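Local atomic coordinates of uncharacterized protein (Bacillus thuringiensis serovar kurstaki, PDB entry 4XE7), a protein that is a bacterial actin-like protein of the ParM family, which probably polymerises into nucleotide-dependent filaments that segregate plasmid DNA. Residues I42-P47 with R87-Y92. Numbering follows the deposited sequence.
Sequences IAEAPP and RSRAWY
Ala45 sets its methyl group squarely over the ring of Tyr92, CB standing 3.6 Å from the ring centroid and 4° off the normal, a CH-pi contact centred on the face. The tyrosine gets there because its CG is anti to its own carbonyl carbon (chi1 -66°), which carries the ring along the opposing strand past Ala45 to Pro46, whose CD lies 3.2 Å from Tyr92 OH and whose side chain crosses that of the tyrosine at about a right angle. Ala43 and Tyr92 form a hydrogen-bonded antiparallel pair, its straighter bond running from Tyr92 N to Ala43 O at 2.7 Å. This is the end of strand 33-45 beside strand 90-93, neighbours in the large mixed sheet of one half of the actin-like fold.

Trp91 diverges to the other side of the sheet, where helix 123-140 covers it through Lys124 and Ile128. Ile42 CD1 reaches Trp91 CZ3 (3.7 Å), while Glu44 runs side by side with the indole and lays CG 3.6 Å from the same atom. Trp91 NE1 is tied to Ala86 O. Beyond CG the extended glutamate places OE1 over one face of the Arg89 guanidinium, 3.3 Å from NH1; no N-H points at it, making the salt bridge one of charge alone, and Arg89 NE pairs with Asp85. Ala45 N donates to Ala90 O at 2.9 Å, from above the carbonyl plane, whereas the return link of this pair is made by water: one molecule joins Ala45 O to Ala90 N, and a second links that same oxygen to Arg89 NH1.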
ATOM      1  N   ILE A  42       1.653  15.748  -8.249  1.00 22.07           N
ATOM      2  CA  ILE A  42       1.417  16.142  -9.636  1.00 24.74           C
ATOM      3  C   ILE A  42       2.242  17.380 -10.003  1.00 29.67           C
ATOM      4  O   ILE A  42       2.716  18.106  -9.131  1.00 34.14           O
ATOM      5  CB  ILE A  42      -0.090  16.394  -9.893  1.00 29.06           C
ATOM      6  CG1 ILE A  42      -0.555  17.667  -9.194  1.00 21.01           C
ATOM      7  CG2 ILE A  42      -0.925  15.158  -9.455  1.00 22.56           C
ATOM      8  CD1 ILE A  42      -2.026  17.991  -9.428  1.00 28.56           C
ATOM      9  N   ALA A  43       2.428  17.593 -11.301  1.00 26.84           N
ATOM     10  CA  ALA A  43       3.177  18.745 -11.813  1.00 27.41           C
ATOM     11  C   ALA A  43       2.669  19.093 -13.210  1.00 27.70           C
ATOM     12  O   ALA A  43       2.467  18.194 -14.029  1.00 30.66           O
ATOM     13  CB  ALA A  43       4.694  18.453 -11.833  1.00 19.87           C
ATOM     14  N   GLU A  44       2.450  20.382 -13.479  1.00 22.35           N
ATOM     15  CA  GLU A  44       1.980  20.822 -14.793  1.00 29.92           C
ATOM     16  C   GLU A  44       2.962  20.384 -15.892  1.00 33.17           C
ATOM     17  O   GLU A  44       4.179  20.451 -15.713  1.00 30.14           O
ATOM     18  CB  GLU A  44       1.772  22.350 -14.820  1.00 35.36           C
ATOM     19  CG  GLU A  44       0.606  22.866 -13.935  1.00 33.33           C
ATOM     20  CD  GLU A  44       0.232  24.329 -14.209  1.00 32.41           C
ATOM     21  OE1 GLU A  44       0.730  24.915 -15.195  1.00 32.07           O
ATOM     22  OE2 GLU A  44      -0.593  24.889 -13.454  1.00 36.00           O
ATOM     23  N   ALA A  45       2.424  19.926 -17.019  1.00 30.63           N
ATOM     24  CA  ALA A  45       3.236  19.315 -18.076  1.00 30.72           C
ATOM     25  C   ALA A  45       2.928  19.910 -19.440  1.00 30.30           C
ATOM     26  O   ALA A  45       1.833  20.440 -19.645  1.00 34.09           O
ATOM     27  CB  ALA A  45       3.010  17.792 -18.102  1.00 28.46           C
ATOM     28  N   PRO A  46       3.895  19.829 -20.378  1.00 34.03           N
ATOM     29  CA  PRO A  46       3.677  20.252 -21.767  1.00 33.24           C
ATOM     30  C   PRO A  46       2.556  19.452 -22.425  1.00 32.22           C
ATOM     31  O   PRO A  46       2.302  18.304 -22.035  1.00 30.12           O
ATOM     32  CB  PRO A  46       5.023  19.957 -22.454  1.00 37.84           C
ATOM     33  CG  PRO A  46       6.006  19.828 -21.371  1.00 40.00           C
ATOM     34  CD  PRO A  46       5.277  19.357 -20.156  1.00 36.91           C
ATOM     35  N   PRO A  47       1.888  20.053 -23.418  1.00 35.85           N
ATOM     36  CA  PRO A  47       0.747  19.405 -24.082  1.00 38.80           C
ATOM     37  C   PRO A  47       1.143  18.136 -24.841  1.00 45.19           C
ATOM     38  O   PRO A  47       0.335  17.219 -24.982  1.00 42.98           O
ATOM     39  CB  PRO A  47       0.233  20.491 -25.040  1.00 39.12           C
ATOM     40  CG  PRO A  47       1.366  21.457 -25.195  1.00 39.00           C
ATOM     41  CD  PRO A  47       2.109  21.429 -23.892  1.00 33.93           C
ATOM     42  N   ARG A  87      -8.237  20.744 -16.266  1.00 28.67           N
ATOM     43  CA  ARG A  87      -8.822  19.961 -17.347  1.00 34.73           C
ATOM     44  C   ARG A  87      -8.174  20.284 -18.706  1.00 34.55           C
ATOM     45  O   ARG A  87      -8.100  19.419 -19.587  1.00 25.84           O
ATOM     46  CB  ARG A  87     -10.338  20.205 -17.370  1.00 38.32           C
ATOM     47  CG  ARG A  87     -11.127  19.399 -18.370  1.00 41.98           C
ATOM     48  CD  ARG A  87     -12.632  19.522 -18.122  1.00 40.50           C
ATOM     49  NE  ARG A  87     -13.097  20.906 -18.057  1.00 51.68           N
ATOM     50  CZ  ARG A  87     -13.862  21.394 -17.084  1.00 53.62           C
ATOM     51  NH1 ARG A  87     -14.250  20.616 -16.086  1.00 45.15           N
ATOM     52  NH2 ARG A  87     -14.238  22.664 -17.103  1.00 63.84           N
ATOM     53  N   SER A  88      -7.682  21.520 -18.853  1.00 31.89           N
ATOM     54  CA  SER A  88      -7.078  22.002 -20.107  1.00 33.98           C
ATOM     55  C   SER A  88      -5.618  21.563 -20.309  1.00 34.97           C
ATOM     56  O   SER A  88      -5.124  21.551 -21.436  1.00 37.66           O
ATOM     57  CB  SER A  88      -7.127  23.535 -20.172  1.00 29.81           C
ATOM     58  OG  SER A  88      -6.002  24.067 -19.483  1.00 29.19           O
ATOM     59  N   ARG A  89      -4.950  21.223 -19.207  1.00 33.57           N
ATOM     60  CA  ARG A  89      -3.513  20.964 -19.161  1.00 31.63           C
ATOM     61  C   ARG A  89      -3.175  19.498 -19.026  1.00 27.67           C
ATOM     62  O   ARG A  89      -3.941  18.721 -18.447  1.00 23.96           O
ATOM     63  CB  ARG A  89      -2.879  21.666 -17.967  1.00 38.86           C
ATOM     64  CG  ARG A  89      -3.065  23.122 -17.962  1.00 51.91           C
ATOM     65  CD  ARG A  89      -2.634  23.721 -16.647  1.00 43.20           C
ATOM     66  NE  ARG A  89      -2.767  25.160 -16.772  1.00 43.99           N
ATOM     67  CZ  ARG A  89      -1.930  25.906 -17.473  1.00 60.64           C
ATOM     68  NH1 ARG A  89      -0.895  25.345 -18.092  1.00 62.98           N
ATOM     69  NH2 ARG A  89      -2.122  27.215 -17.552  1.00 71.54           N
ATOM     70  N   ALA A  90      -1.990  19.140 -19.499  1.00 25.29           N
ATOM     71  CA  ALA A  90      -1.447  17.830 -19.234  1.00 25.31           C
ATOM     72  C   ALA A  90      -0.666  17.847 -17.910  1.00 29.41           C
ATOM     73  O   ALA A  90      -0.286  18.917 -17.416  1.00 26.02           O
ATOM     74  CB  ALA A  90      -0.564  17.382 -20.388  1.00 30.84           C
ATOM     75  N   TRP A  91      -0.434  16.659 -17.350  1.00 27.89           N
ATOM     76  CA  TRP A  91       0.147  16.510 -16.023  1.00 26.95           C
ATOM     77  C   TRP A  91       1.211  15.428 -15.956  1.00 26.72           C
ATOM     78  O   TRP A  91       1.099  14.384 -16.599  1.00 24.80           O
ATOM     79  CB  TRP A  91      -0.951  16.192 -14.988  1.00 21.74           C
ATOM     80  CG  TRP A  91      -1.901  17.320 -14.819  1.00 18.41           C
ATOM     81  CD1 TRP A  91      -3.057  17.518 -15.505  1.00 23.91           C
ATOM     82  CD2 TRP A  91      -1.750  18.444 -13.947  1.00 20.56           C
ATOM     83  NE1 TRP A  91      -3.641  18.699 -15.122  1.00 23.88           N
ATOM     84  CE2 TRP A  91      -2.860  19.287 -14.157  1.00 24.93           C
ATOM     85  CE3 TRP A  91      -0.784  18.827 -13.008  1.00 26.44           C
ATOM     86  CZ2 TRP A  91      -3.043  20.481 -13.455  1.00 31.08           C
ATOM     87  CZ3 TRP A  91      -0.958  20.022 -12.313  1.00 33.49           C
ATOM     88  CH2 TRP A  91      -2.083  20.831 -12.541  1.00 32.23           C
ATOM     89  N   TYR A  92       2.243  15.701 -15.164  1.00 21.51           N
ATOM     90  CA  TYR A  92       3.156  14.690 -14.687  1.00 29.48           C
ATOM     91  C   TYR A  92       2.569  14.160 -13.397  1.00 29.10           C
ATOM     92  O   TYR A  92       2.122  14.946 -12.557  1.00 26.38           O
ATOM     93  CB  TYR A  92       4.550  15.275 -14.445  1.00 36.94           C
ATOM     94  CG  TYR A  92       5.257  15.747 -15.693  1.00 38.79           C
ATOM     95  CD1 TYR A  92       5.225  14.994 -16.856  1.00 34.13           C
ATOM     96  CD2 TYR A  92       5.965  16.945 -15.702  1.00 37.56           C
ATOM     97  CE1 TYR A  92       5.875  15.415 -17.986  1.00 29.86           C
ATOM     98  CE2 TYR A  92       6.618  17.375 -16.830  1.00 33.91           C
ATOM     99  CZ  TYR A  92       6.573  16.602 -17.969  1.00 38.58           C
ATOM    100  OH  TYR A  92       7.222  17.011 -19.107  1.00 37.21           O
TER
HETATM  101  O   HOH W   1      -0.302  20.787 -21.172  1.00 29.88           O
HETATM  102  O   HOH W   2       0.675  22.679 -18.256  1.00 39.40           O